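Local coordinates for protein short-chain-enoyl-CoA hydratase (Clostridium acetobutylicum, PDB 5Z7R) that catalyses the reversible hydration of crotonyl-CoA and other short-chain enoyl-CoA thioesters, a step of butanoate metabolism, at residues Asn4-Glu9 with Leu33-Tyr38. Residues are numbered along the deposited sequence; the frame is centred on the assembly and turned at random.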
loop_
_atom_site.group_PDB
_atom_site.type_symbol
_atom_site.label_atom_id
_atom_site.label_comp_id
_atom_site.label_asym_id
_atom_site.label_seq_id
_atom_site.Cartn_x
_atom_site.Cartn_y
_atom_site.Cartn_z
ATOM N N ASN A 4 -35.263 19.865 4.928
ATOM C CA ASN A 4 -36.158 20.134 3.799
ATOM C C ASN A 4 -35.585 19.852 2.408
ATOM O O ASN A 4 -36.118 20.315 1.402
ATOM C CB ASN A 4 -36.788 21.535 3.912
ATOM C CG ASN A 4 -35.759 22.641 4.030
ATOM O OD1 ASN A 4 -35.564 23.225 5.101
ATOM N ND2 ASN A 4 -35.106 22.946 2.925
ATOM N N ASN A 5 -34.508 19.065 2.357
ATOM C CA ASN A 5 -34.019 18.447 1.106
ATOM C C ASN A 5 -33.998 16.894 1.178
ATOM O O ASN A 5 -33.916 16.207 0.149
ATOM C CB ASN A 5 -32.621 19.000 0.743
ATOM C CG ASN A 5 -32.654 20.426 0.206
ATOM O OD1 ASN A 5 -33.697 20.941 -0.167
ATOM N ND2 ASN A 5 -31.494 21.059 0.147
ATOM N N VAL A 6 -34.129 16.358 2.390
ATOM C CA VAL A 6 -33.949 14.939 2.668
ATOM C C VAL A 6 -34.981 14.379 3.635
ATOM O O VAL A 6 -35.079 14.835 4.764
ATOM C CB VAL A 6 -32.572 14.723 3.321
ATOM C CG1 VAL A 6 -32.297 13.230 3.565
ATOM C CG2 VAL A 6 -31.508 15.385 2.450
ATOM N N ILE A 7 -35.701 13.353 3.216
ATOM C CA ILE A 7 -36.652 12.697 4.079
ATOM C C ILE A 7 -36.019 11.475 4.728
ATOM O O ILE A 7 -35.293 10.747 4.069
ATOM C CB ILE A 7 -37.884 12.246 3.268
ATOM C CG1 ILE A 7 -38.485 13.431 2.509
ATOM C CG2 ILE A 7 -38.916 11.635 4.202
ATOM C CD1 ILE A 7 -39.442 13.038 1.407
ATOM N N LEU A 8 -36.316 11.223 5.993
ATOM C CA LEU A 8 -35.833 10.023 6.651
ATOM C C LEU A 8 -36.936 9.229 7.344
ATOM O O LEU A 8 -37.598 9.772 8.232
ATOM C CB LEU A 8 -34.787 10.391 7.693
ATOM C CG LEU A 8 -34.351 9.222 8.603
ATOM C CD1 LEU A 8 -33.505 8.198 7.848
ATOM C CD2 LEU A 8 -33.582 9.722 9.812
ATOM N N GLU A 9 -37.074 7.939 6.995
ATOM C CA GLU A 9 -38.145 7.060 7.499
ATOM C C GLU A 9 -37.613 5.722 7.982
ATOM O O GLU A 9 -36.614 5.249 7.481
ATOM C CB GLU A 9 -39.157 6.789 6.395
ATOM C CG GLU A 9 -39.402 7.967 5.475
ATOM C CD GLU A 9 -40.565 7.729 4.542
ATOM O OE1 GLU A 9 -41.699 7.495 5.029
ATOM O OE2 GLU A 9 -40.351 7.783 3.314
ATOM N N LEU A 33 -25.938 18.248 1.242
ATOM C CA LEU A 33 -24.828 17.493 1.801
ATOM C C LEU A 33 -24.823 17.578 3.314
ATOM O O LEU A 33 -24.626 16.570 4.027
ATOM C CB LEU A 33 -23.521 18.005 1.255
ATOM C CG LEU A 33 -23.254 17.844 -0.244
ATOM C CD1 LEU A 33 -22.028 18.636 -0.658
ATOM C CD2 LEU A 33 -23.068 16.382 -0.634
ATOM N N LYS A 34 -25.061 18.790 3.811
ATOM C CA LYS A 34 -25.110 19.028 5.250
ATOM C C LYS A 34 -26.203 18.192 5.919
ATOM O O LYS A 34 -25.955 17.497 6.903
ATOM C CB LYS A 34 -25.312 20.523 5.517
ATOM C CG LYS A 34 -24.050 21.369 5.319
ATOM C CD LYS A 34 -23.618 22.088 6.594
ATOM C CE LYS A 34 -24.562 23.250 6.925
ATOM N NZ LYS A 34 -24.484 23.676 8.355
ATOM N N GLU A 35 -27.411 18.242 5.364
ATOM C CA GLU A 35 -28.512 17.434 5.882
ATOM C C GLU A 35 -28.207 15.918 5.792
ATOM O O GLU A 35 -28.583 15.134 6.676
ATOM C CB GLU A 35 -29.802 17.790 5.128
ATOM C CG GLU A 35 -30.302 19.216 5.378
ATOM C CD GLU A 35 -31.545 19.602 4.576
ATOM O OE1 GLU A 35 -32.540 18.828 4.556
ATOM O OE2 GLU A 35 -31.530 20.705 3.984
ATOM N N MET A 36 -27.498 15.513 4.736
ATOM C CA MET A 36 -27.169 14.097 4.524
ATOM C C MET A 36 -26.287 13.616 5.661
ATOM O O MET A 36 -26.521 12.557 6.273
ATOM C CB MET A 36 -26.463 13.936 3.192
ATOM C CG MET A 36 -26.354 12.508 2.680
ATOM S SD MET A 36 -27.918 11.629 2.473
ATOM C CE MET A 36 -28.782 12.849 1.523
ATOM N N ASP A 37 -25.310 14.445 5.984
ATOM C CA ASP A 37 -24.378 14.152 7.065
ATOM C C ASP A 37 -25.111 14.046 8.396
ATOM O O ASP A 37 -24.863 13.132 9.221
ATOM C CB ASP A 37 -23.304 15.241 7.112
ATOM C CG ASP A 37 -22.141 14.873 8.010
ATOM O OD1 ASP A 37 -21.599 13.759 7.892
ATOM O OD2 ASP A 37 -21.785 15.692 8.865
ATOM N N TYR A 38 -26.066 14.951 8.585
ATOM C CA TYR A 38 -26.895 14.905 9.762
ATOM C C TYR A 38 -27.706 13.595 9.788
ATOM O O TYR A 38 -27.763 12.904 10.849
ATOM C CB TYR A 38 -27.774 16.172 9.869
ATOM C CG TYR A 38 -28.843 16.052 10.932
ATOM C CD1 TYR A 38 -30.090 15.502 10.612
ATOM C CD2 TYR A 38 -28.608 16.445 12.259
ATOM C CE1 TYR A 38 -31.075 15.350 11.567
ATOM C CE2 TYR A 38 -29.596 16.287 13.230
ATOM C CZ TYR A 38 -30.835 15.742 12.870
ATOM O OH TYR A 38 -31.861 15.565 13.780
#
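Glu35 reaches from helix 30-45 to the backbone just before strand 6-11 and offers one carboxylate oxygen to two successive amides. The stronger hydrogen bond runs from Asn5 N to Glu35 OE1, 3.0 Å long and fairly straight (161° at the hydrogen); the amide meets the oxygen on its syn side, 19° out of the carboxylate plane. Asn4 N lies 2.9 Å from the same Glu35 OE1, but its N-H is bent well off the line, so this second bond is weak. A glutamate suits the place because its chain, extended beyond CG (chi2 177°), is long enough to carry the carboxylate from the helix to the incoming chain. The CB of Asn5 rests 3.8 Å from Glu35 OE2.

Apolar contact continues beside the polar grip. Val6 points into the interface and packs CG2 at 4.0 Å from Glu35 CB, the aliphatic base of the acid. The same methyl touches Met36 CE at 3.8 Å, while Val6 CG1 stands slightly farther from that carbon. Compact and beta-branched, valine suits a strand and offers the helix two methyls, CG1 anti to the backbone N and CG2 beside it. Met36 brings its methyl over by bending at chi2 and chi3, a flexibility that suits methionine to filling between helix and sheet; it also touches Ile19 of strand 14-19 and Val89 of helix 76-95.

The contact thus lays the helix against the edge strand of the crotonase-fold sheet. One good and one weak N-H donor on the same oxygen would be expected to favour the charged form of buried Glu35, mainly through Asn5, and the carboxylate in turn anchors the chain where it enters the strand.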